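PDB 3OIS: cysteine protease from Xylella fastidiosa, which probably hydrolyses peptide bonds as a papain-family (C1) cysteine peptidase and binds uridine-5'-diphosphate. Local coordinates for residues H193-L198 with Y244-R249; V187-D192 with D281-I286. All blocks are in the same frame, centred on the assembly; numbering follows the deposited sequence. Where two conformers were deposited one is given.

Contact 1 of 2, residues H193-L198 with Y244-R249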
ATOM      1  N   HIS A 193      -5.242  -8.842 -16.360  1.00 16.72           N
ATOM      2  CA  HIS A 193      -5.476  -7.417 -16.136  1.00 16.52           C
ATOM      3  C   HIS A 193      -4.391  -6.813 -15.248  1.00 17.01           C
ATOM      4  O   HIS A 193      -3.934  -5.733 -15.533  1.00 17.06           O
ATOM      5  CB  HIS A 193      -6.820  -7.164 -15.523  1.00 17.08           C
ATOM      6  CG  HIS A 193      -7.935  -7.293 -16.501  1.00 19.59           C
ATOM      7  ND1 HIS A 193      -8.839  -6.279 -16.728  1.00 24.09           N
ATOM      8  CD2 HIS A 193      -8.268  -8.304 -17.344  1.00 22.02           C
ATOM      9  CE1 HIS A 193      -9.691  -6.659 -17.661  1.00 23.89           C
ATOM     10  NE2 HIS A 193      -9.375  -7.886 -18.046  1.00 21.89           N
ATOM     11  N   LEU A 194      -3.980  -7.546 -14.205  1.00 15.52           N
ATOM     12  CA  LEU A 194      -2.855  -7.108 -13.373  1.00 14.54           C
ATOM     13  C   LEU A 194      -1.584  -7.053 -14.224  1.00 13.48           C
ATOM     14  O   LEU A 194      -0.779  -6.139 -14.064  1.00 15.35           O
ATOM     15  CB  LEU A 194      -2.605  -8.018 -12.168  1.00 13.64           C
ATOM     16  CG  LEU A 194      -3.878  -8.247 -11.308  1.00 16.17           C
ATOM     17  CD1 LEU A 194      -3.579  -9.268 -10.095  1.00 17.88           C
ATOM     18  CD2 LEU A 194      -4.352  -6.912 -10.773  1.00 15.14           C
ATOM     19  N   LYS A 195      -1.415  -8.033 -15.100  1.00 13.64           N
ATOM     20  CA  LYS A 195      -0.180  -8.000 -15.917  1.00 17.06           C
ATOM     21  C   LYS A 195      -0.250  -6.817 -16.894  1.00 15.59           C
ATOM     22  O   LYS A 195       0.764  -6.139 -17.123  1.00 16.13           O
ATOM     23  CB  LYS A 195       0.082  -9.318 -16.661  1.00 15.24           C
ATOM     24  CG  LYS A 195       0.416 -10.585 -15.843  1.00 15.08           C
ATOM     25  CD  LYS A 195       0.435 -11.809 -16.832  1.00 19.43           C
ATOM     26  CE  LYS A 195       1.023 -13.000 -16.139  1.00 22.49           C
ATOM     27  NZ  LYS A 195       1.035 -14.177 -17.085  1.00 20.09           N
ATOM     28  N   ALA A 196      -1.414  -6.575 -17.498  1.00 17.41           N
ATOM     29  CA  ALA A 196      -1.545  -5.518 -18.509  1.00 16.95           C
ATOM     30  C   ALA A 196      -1.274  -4.164 -17.879  1.00 18.04           C
ATOM     31  O   ALA A 196      -0.664  -3.275 -18.518  1.00 17.32           O
ATOM     32  CB  ALA A 196      -2.902  -5.512 -19.075  1.00 17.24           C
ATOM     33  N   CYS A 197      -1.740  -3.998 -16.629  1.00 14.94           N
ATOM     34  CA  CYS A 197      -1.476  -2.743 -15.904  1.00 15.27           C
ATOM     35  C   CYS A 197       0.059  -2.511 -15.809  1.00 14.99           C
ATOM     36  O   CYS A 197       0.582  -1.427 -16.135  1.00 15.18           O
ATOM     37  CB  CYS A 197      -2.104  -2.833 -14.488  1.00 14.40           C
ATOM     38  SG  CYS A 197      -2.083  -1.291 -13.577  1.00 19.37           S
ATOM     39  N   LEU A 198       0.762  -3.552 -15.335  1.00 14.45           N
ATOM     40  CA  LEU A 198       2.208  -3.430 -15.166  1.00 15.07           C
ATOM     41  C   LEU A 198       2.922  -3.286 -16.543  1.00 16.38           C
ATOM     42  O   LEU A 198       3.952  -2.593 -16.638  1.00 14.50           O
ATOM     43  CB  LEU A 198       2.715  -4.663 -14.415  1.00 14.32           C
ATOM     44  CG  LEU A 198       2.234  -4.748 -12.945  1.00 12.71           C
ATOM     45  CD1 LEU A 198       2.442  -6.239 -12.483  1.00 13.01           C
ATOM     46  CD2 LEU A 198       2.969  -3.717 -12.053  1.00 14.15           C
ATOM     47  N   TYR A 244       6.079  -8.672 -12.556  1.00 14.53           N
ATOM     48  CA  TYR A 244       5.760 -10.095 -12.517  1.00 13.87           C
ATOM     49  C   TYR A 244       6.770 -10.898 -13.349  1.00 16.30           C
ATOM     50  O   TYR A 244       7.497 -10.309 -14.127  1.00 16.46           O
ATOM     51  CB  TYR A 244       4.346 -10.355 -13.078  1.00 14.20           C
ATOM     52  CG  TYR A 244       4.126  -9.978 -14.547  1.00 14.57           C
ATOM     53  CD1 TYR A 244       3.579  -8.761 -14.939  1.00 14.78           C
ATOM     54  CD2 TYR A 244       4.439 -10.911 -15.518  1.00 14.07           C
ATOM     55  CE1 TYR A 244       3.369  -8.463 -16.303  1.00 16.64           C
ATOM     56  CE2 TYR A 244       4.217 -10.649 -16.854  1.00 14.58           C
ATOM     57  CZ  TYR A 244       3.665  -9.443 -17.234  1.00 17.57           C
ATOM     58  OH  TYR A 244       3.440  -9.178 -18.596  1.00 17.26           O
ATOM     59  N   ASP A 245       6.812 -12.201 -13.132  1.00 18.22           N
ATOM     60  CA  ASP A 245       7.753 -13.033 -13.878  1.00 17.90           C
ATOM     61  C   ASP A 245       7.085 -14.338 -14.160  1.00 19.52           C
ATOM     62  O   ASP A 245       6.919 -15.177 -13.243  1.00 17.42           O
ATOM     63  CB  ASP A 245       9.097 -13.197 -13.141  1.00 18.04           C
ATOM     64  CG  ASP A 245      10.191 -13.744 -14.080  1.00 22.66           C
ATOM     65  OD1 ASP A 245       9.814 -14.316 -15.109  1.00 24.93           O
ATOM     66  OD2 ASP A 245      11.387 -13.519 -13.856  1.00 22.48           O
ATOM     67  N   ASP A 246       6.674 -14.543 -15.421  1.00 19.92           N
ATOM     68  CA  ASP A 246       6.120 -15.878 -15.823  1.00 21.38           C
ATOM     69  C   ASP A 246       7.068 -17.034 -15.568  1.00 21.73           C
ATOM     70  O   ASP A 246       6.566 -18.160 -15.413  1.00 22.85           O
ATOM     71  CB  ASP A 246       5.699 -15.936 -17.290  1.00 20.43           C
ATOM     72  CG  ASP A 246       4.433 -15.187 -17.563  1.00 23.66           C
ATOM     73  OD1 ASP A 246       3.705 -14.771 -16.603  1.00 24.43           O
ATOM     74  OD2 ASP A 246       4.144 -14.977 -18.760  1.00 20.15           O
ATOM     75  N   GLU A 247       8.392 -16.798 -15.517  1.00 21.12           N
ATOM     76  CA  GLU A 247       9.368 -17.887 -15.314  1.00 24.34           C
ATOM     77  C   GLU A 247       9.102 -18.575 -13.982  1.00 23.63           C
ATOM     78  O   GLU A 247       9.202 -19.810 -13.863  1.00 24.11           O
ATOM     79  CB  GLU A 247      10.799 -17.339 -15.392  1.00 26.90           C
ATOM     80  CG  GLU A 247      11.978 -18.371 -15.278  1.00 33.69           C
ATOM     81  CD  GLU A 247      12.020 -19.359 -16.452  1.00 44.68           C
ATOM     82  OE1 GLU A 247      11.917 -18.930 -17.638  1.00 45.16           O
ATOM     83  OE2 GLU A 247      12.153 -20.581 -16.158  1.00 48.00           O
ATOM     84  N   ILE A 248       8.711 -17.779 -12.968  1.00 22.16           N
ATOM     85  CA  ILE A 248       8.455 -18.363 -11.650  1.00 19.49           C
ATOM     86  C   ILE A 248       6.963 -18.165 -11.209  1.00 17.75           C
ATOM     87  O   ILE A 248       6.598 -18.609 -10.140  1.00 18.98           O
ATOM     88  CB  ILE A 248       9.446 -17.782 -10.609  1.00 20.02           C
ATOM     89  CG1 ILE A 248       9.234 -16.254 -10.467  1.00 18.63           C
ATOM     90  CG2 ILE A 248      10.948 -18.161 -11.039  1.00 23.02           C
ATOM     91  CD1 ILE A 248       9.834 -15.689  -9.202  1.00 21.27           C
ATOM     92  N   ARG A 249       6.131 -17.532 -12.051  1.00 16.17           N
ATOM     93  CA  ARG A 249       4.685 -17.305 -11.790  1.00 16.20           C
ATOM     94  C   ARG A 249       4.526 -16.641 -10.401  1.00 16.58           C
ATOM     95  O   ARG A 249       3.766 -17.093  -9.539  1.00 16.67           O
ATOM     96  CB  ARG A 249       3.867 -18.616 -11.913  1.00 16.86           C
ATOM     97  CG  ARG A 249       3.874 -19.222 -13.375  1.00 21.68           C
ATOM     98  CD  ARG A 249       3.160 -20.602 -13.390  1.00 30.94           C
ATOM     99  NE  ARG A 249       1.860 -20.469 -12.702  1.00 37.62           N
ATOM    100  CZ  ARG A 249       0.739 -19.964 -13.230  1.00 41.86           C
ATOM    101  NH1 ARG A 249      -0.350 -19.852 -12.453  1.00 42.76           N
ATOM    102  NH2 ARG A 249       0.677 -19.604 -14.526  1.00 43.92           N
TER
HETATM  103  O   HOH W   1       2.723 -12.981 -19.716  1.00 21.38           O
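Lys195 and Tyr244 form a CH-pi contact, extended by a salt bridge from Lys195 to Asp246, where helix 191-199 of the papain-like fold meets the end of strand 233-245 and the turn after it. The lysine chain runs extended across the ring at about a right angle. Its CG sits over the middle of one face, 3.6 Å from the centroid of the Tyr244 ring and 9° off the ring normal, while Lys195 CB comes to 3.4 Å from Tyr244 CE1. Tyr244, whose CB already points at the helix, holds CG between its backbone N and carbonyl carbon (chi1 62°), laying the ring beside Lys195. Leu198 meets the edge of that ring in its plane, CD1 lying 3.7 Å from Tyr244 CD1. Beyond the ring, Lys195 NZ reaches Asp246 OD1 at 2.8 Å, on the syn side and 19° out of the carboxylate plane. A water donates to Asp246 OD2 at 2.6 Å and accepts a weak bond from Lys195 NZ, a looser second link. Tyr244 OH bonds the carbonyl of Pro58. The lysine thus spends its methylenes on the aromatic face and its charge on Asp246; the pairing would probably favour the charged forms of both groups, with Tyr271 OH adding a second bond to Asp246 OD1.

Contact 2 of 2, residues V187-D192 with D281-I286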
ATOM      1  N   VAL A 187      -8.533  -2.139 -10.627  1.00 15.50           N
ATOM      2  CA  VAL A 187      -8.118  -3.214 -11.534  1.00 18.28           C
ATOM      3  C   VAL A 187      -8.797  -4.483 -11.171  1.00 19.76           C
ATOM      4  O   VAL A 187      -8.892  -4.840  -9.988  1.00 18.80           O
ATOM      5  CB  VAL A 187      -6.586  -3.504 -11.558  1.00 18.43           C
ATOM      6  CG1 VAL A 187      -6.280  -4.435 -12.741  1.00 20.42           C
ATOM      7  CG2 VAL A 187      -5.709  -2.245 -11.725  1.00 20.06           C
ATOM      8  N   ALA A 188      -9.325  -5.167 -12.198  1.00 21.87           N
ATOM      9  CA  ALA A 188     -10.005  -6.425 -12.012  1.00 21.68           C
ATOM     10  C   ALA A 188      -9.061  -7.432 -11.473  1.00 22.21           C
ATOM     11  O   ALA A 188      -7.865  -7.484 -11.829  1.00 23.37           O
ATOM     12  CB  ALA A 188     -10.567  -6.931 -13.340  1.00 22.14           C
ATOM     13  N   GLN A 189      -9.567  -8.251 -10.576  1.00 22.10           N
ATOM     14  CA  GLN A 189      -8.676  -9.263 -10.005  1.00 20.64           C
ATOM     15  C   GLN A 189      -8.616 -10.449 -10.968  1.00 23.04           C
ATOM     16  O   GLN A 189      -9.254 -11.535 -10.780  1.00 20.92           O
ATOM     17  CB  GLN A 189      -9.187  -9.658  -8.609  1.00 19.15           C
ATOM     18  CG  GLN A 189      -8.398 -10.746  -7.993  1.00 18.01           C
ATOM     19  CD  GLN A 189      -8.775 -10.931  -6.528  1.00 22.68           C
ATOM     20  OE1 GLN A 189      -9.888 -10.566  -6.117  1.00 26.32           O
ATOM     21  NE2 GLN A 189      -7.848 -11.426  -5.735  1.00 17.83           N
ATOM     22  N   ASP A 190      -7.777 -10.275 -11.975  1.00 19.39           N
ATOM     23  CA  ASP A 190      -7.709 -11.178 -13.101  1.00 21.65           C
ATOM     24  C   ASP A 190      -6.257 -11.045 -13.440  1.00 20.15           C
ATOM     25  O   ASP A 190      -5.817  -9.941 -13.622  1.00 20.16           O
ATOM     26  CB  ASP A 190      -8.630 -10.630 -14.231  1.00 20.82           C
ATOM     27  CG  ASP A 190      -8.436 -11.334 -15.526  1.00 25.00           C
ATOM     28  OD1 ASP A 190      -7.338 -11.390 -16.017  1.00 25.22           O
ATOM     29  OD2 ASP A 190      -9.397 -11.858 -16.128  1.00 33.13           O
ATOM     30  N   ILE A 191      -5.531 -12.161 -13.551  1.00 19.61           N
ATOM     31  CA  ILE A 191      -4.052 -12.098 -13.709  1.00 20.94           C
ATOM     32  C   ILE A 191      -3.661 -11.285 -14.964  1.00 20.38           C
ATOM     33  O   ILE A 191      -2.726 -10.474 -14.940  1.00 19.54           O
ATOM     34  CB  ILE A 191      -3.444 -13.491 -13.701  1.00 22.01           C
ATOM     35  CG1 ILE A 191      -3.413 -14.011 -12.280  1.00 26.79           C
ATOM     36  CG2 ILE A 191      -2.018 -13.514 -14.225  1.00 25.98           C
ATOM     37  CD1 ILE A 191      -3.328 -15.526 -12.307  1.00 30.67           C
ATOM     38  N   ASP A 192      -4.414 -11.450 -16.044  1.00 20.47           N
ATOM     39  CA  ASP A 192      -4.032 -10.745 -17.280  1.00 19.74           C
ATOM     40  C   ASP A 192      -4.278  -9.233 -17.165  1.00 19.05           C
ATOM     41  O   ASP A 192      -3.598  -8.410 -17.805  1.00 18.72           O
ATOM     42  CB  ASP A 192      -4.857 -11.323 -18.442  1.00 20.65           C
ATOM     43  CG  ASP A 192      -4.392 -12.703 -18.876  1.00 25.22           C
ATOM     44  OD1 ASP A 192      -3.297 -13.210 -18.513  1.00 27.20           O
ATOM     45  OD2 ASP A 192      -5.138 -13.253 -19.694  1.00 32.56           O
ATOM     46  N   ASP A 281      -7.421  -8.365  -2.440  1.00 10.79           N
ATOM     47  CA  ASP A 281      -8.540  -7.627  -2.961  1.00 12.05           C
ATOM     48  C   ASP A 281      -8.092  -6.161  -3.102  1.00 14.02           C
ATOM     49  O   ASP A 281      -6.970  -5.811  -2.758  1.00 12.55           O
ATOM     50  CB  ASP A 281      -9.676  -7.777  -1.964  1.00 13.45           C
ATOM     51  CG  ASP A 281     -11.019  -7.299  -2.476  1.00 16.38           C
ATOM     52  OD1 ASP A 281     -11.938  -7.317  -1.579  1.00 26.45           O
ATOM     53  OD2 ASP A 281     -11.225  -7.012  -3.669  1.00 15.24           O
ATOM     54  N   ASP A 282      -8.960  -5.284  -3.607  1.00 12.43           N
ATOM     55  CA  ASP A 282      -8.795  -3.830  -3.555  1.00 13.47           C
ATOM     56  C   ASP A 282      -7.537  -3.382  -4.312  1.00 12.33           C
ATOM     57  O   ASP A 282      -6.673  -2.682  -3.780  1.00 13.69           O
ATOM     58  CB  ASP A 282      -8.891  -3.250  -2.107  1.00 13.07           C
ATOM     59  CG  ASP A 282     -10.256  -3.570  -1.470  1.00 14.94           C
ATOM     60  OD1 ASP A 282     -11.274  -3.526  -2.229  1.00 14.13           O
ATOM     61  OD2 ASP A 282     -10.276  -4.068  -0.300  1.00 13.54           O
ATOM     62  N   PHE A 283      -7.530  -3.790  -5.566  1.00 12.97           N
ATOM     63  CA  PHE A 283      -6.452  -3.434  -6.521  1.00 12.05           C
ATOM     64  C   PHE A 283      -6.795  -2.077  -7.129  1.00 11.67           C
ATOM     65  O   PHE A 283      -7.845  -1.957  -7.742  1.00 13.86           O
ATOM     66  CB  PHE A 283      -6.464  -4.464  -7.653  1.00 13.16           C
ATOM     67  CG  PHE A 283      -6.135  -5.879  -7.199  1.00 12.88           C
ATOM     68  CD1 PHE A 283      -4.818  -6.301  -7.118  1.00 12.64           C
ATOM     69  CD2 PHE A 283      -7.126  -6.712  -6.703  1.00 16.36           C
ATOM     70  CE1 PHE A 283      -4.473  -7.508  -6.644  1.00 13.91           C
ATOM     71  CE2 PHE A 283      -6.793  -8.009  -6.181  1.00 17.13           C
ATOM     72  CZ  PHE A 283      -5.466  -8.438  -6.202  1.00 15.57           C
ATOM     73  N   TRP A 284      -5.945  -1.074  -6.961  1.00 12.71           N
ATOM     74  CA  TRP A 284      -6.214   0.333  -7.418  1.00 12.23           C
ATOM     75  C   TRP A 284      -4.989   0.896  -8.105  1.00 14.57           C
ATOM     76  O   TRP A 284      -3.816   0.619  -7.676  1.00 13.85           O
ATOM     77  CB  TRP A 284      -6.393   1.260  -6.257  1.00 11.96           C
ATOM     78  CG  TRP A 284      -7.748   1.103  -5.563  1.00 12.25           C
ATOM     79  CD1 TRP A 284      -7.965   0.475  -4.387  1.00 10.08           C
ATOM     80  CD2 TRP A 284      -8.992   1.732  -5.955  1.00 11.14           C
ATOM     81  NE1 TRP A 284      -9.329   0.650  -4.003  1.00 12.19           N
ATOM     82  CE2 TRP A 284      -9.945   1.429  -4.950  1.00 14.02           C
ATOM     83  CE3 TRP A 284      -9.374   2.574  -7.024  1.00 14.97           C
ATOM     84  CZ2 TRP A 284     -11.271   1.893  -5.021  1.00 13.13           C
ATOM     85  CZ3 TRP A 284     -10.726   3.001  -7.136  1.00 15.35           C
ATOM     86  CH2 TRP A 284     -11.635   2.655  -6.134  1.00 14.03           C
ATOM     87  N   VAL A 285      -5.289   1.713  -9.118  1.00 12.24           N
ATOM     88  CA  VAL A 285      -4.271   2.510  -9.888  0.50 13.61           C
ATOM     89  C   VAL A 285      -4.598   3.967  -9.704  1.00 15.14           C
ATOM     90  O   VAL A 285      -5.780   4.356  -9.763  1.00 17.27           O
ATOM     91  CB  VAL A 285      -4.362   2.223 -11.388  0.50 13.62           C
ATOM     92  CG1 VAL A 285      -3.208   2.939 -12.152  0.50  9.51           C
ATOM     93  CG2 VAL A 285      -4.331   0.782 -11.623  0.50 11.19           C
ATOM     94  N   ILE A 286      -3.576   4.809  -9.506  1.00 15.15           N
ATOM     95  CA  ILE A 286      -3.799   6.189  -9.422  1.00 16.47           C
ATOM     96  C   ILE A 286      -3.101   6.888 -10.625  1.00 15.39           C
ATOM     97  O   ILE A 286      -2.157   6.363 -11.200  1.00 15.92           O
ATOM     98  CB  ILE A 286      -3.294   6.700  -8.074  1.00 16.39           C
ATOM     99  CG1 ILE A 286      -1.736   6.522  -7.913  1.00 16.43           C
ATOM    100  CG2 ILE A 286      -4.142   5.973  -6.900  1.00 16.69           C
ATOM    101  CD1 ILE A 286      -1.228   7.399  -6.799  1.00 21.48           C
TER
HETATM  102  O   HOH W   2     -10.829  -7.896  -6.251  1.00 39.77           O
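Val187 and Phe283 share one backbone hydrogen bond, Val187 N to Phe283 O at 3.0 Å (N-H...O angle 154°), with the donor above the carbonyl plane, where 187-192 follows on from strand 183-186, the antiparallel neighbour of strand 280-287. Next to this bond the CB atoms of Val187 and Phe283 are 4.0 Å apart. Val187 CG2 also faces Val285 CG2, but their short separation is doubtful because Val285 has two conformers. Gln189 is the centre of an inverse gamma turn. With CG trans to the backbone N (chi1 176°) and the chain extended beyond it, its side chain crosses the Phe283 ring obliquely, Gln189 CD lying 3.5 Å from Phe283 CE2 and the amide and ring planes 56° apart. The amide is gripped at both ends: NE2 donates to the carbonyls of Ile274 and Ala280, while OE1 accepts from a water at 2.8 Å. That water also donates to Asp281 OD2 at 2.8 Å, bridging the loop to the strand, and it lies at the edge of the Phe283 ring, in its plane. These bonds probably hold the amide against rotation. After the turn, Asp190 is the N-cap of helix 191-199, its OD1 accepting a weak capping bond from Asp192 N. Leu194 of that helix packs on Val187 and Phe283, the Phe283 ring meets Phe206 of strand 204-211 nearly parallel, and Trp284 packs on helix 126-135.

Overall arrangement
Helix 191-199 joins the two contacts, whose centres are 12 Å apart: it carries one segment of contact 1, and its first two residues, Ile191 and Asp192, end the 187-192 segment of contact 2. Along the chain contact 1 is nested within the loop that contact 2 closes, and both reach the same antiparallel sheet. They touch directly, Leu194 CD2 lying 3.7 Å from both Val187 CG1 and Phe283 CD1, and Cys197 SG 3.6 Å from Val285 CG2. Contact 2 lies nearer the nucleotide pocket: the side chain of Val285 is about 10 Å from the bound UDP and about 6 Å from that of Tyr184, which binds it. Contact 1 lies away from the UDP-binding residues.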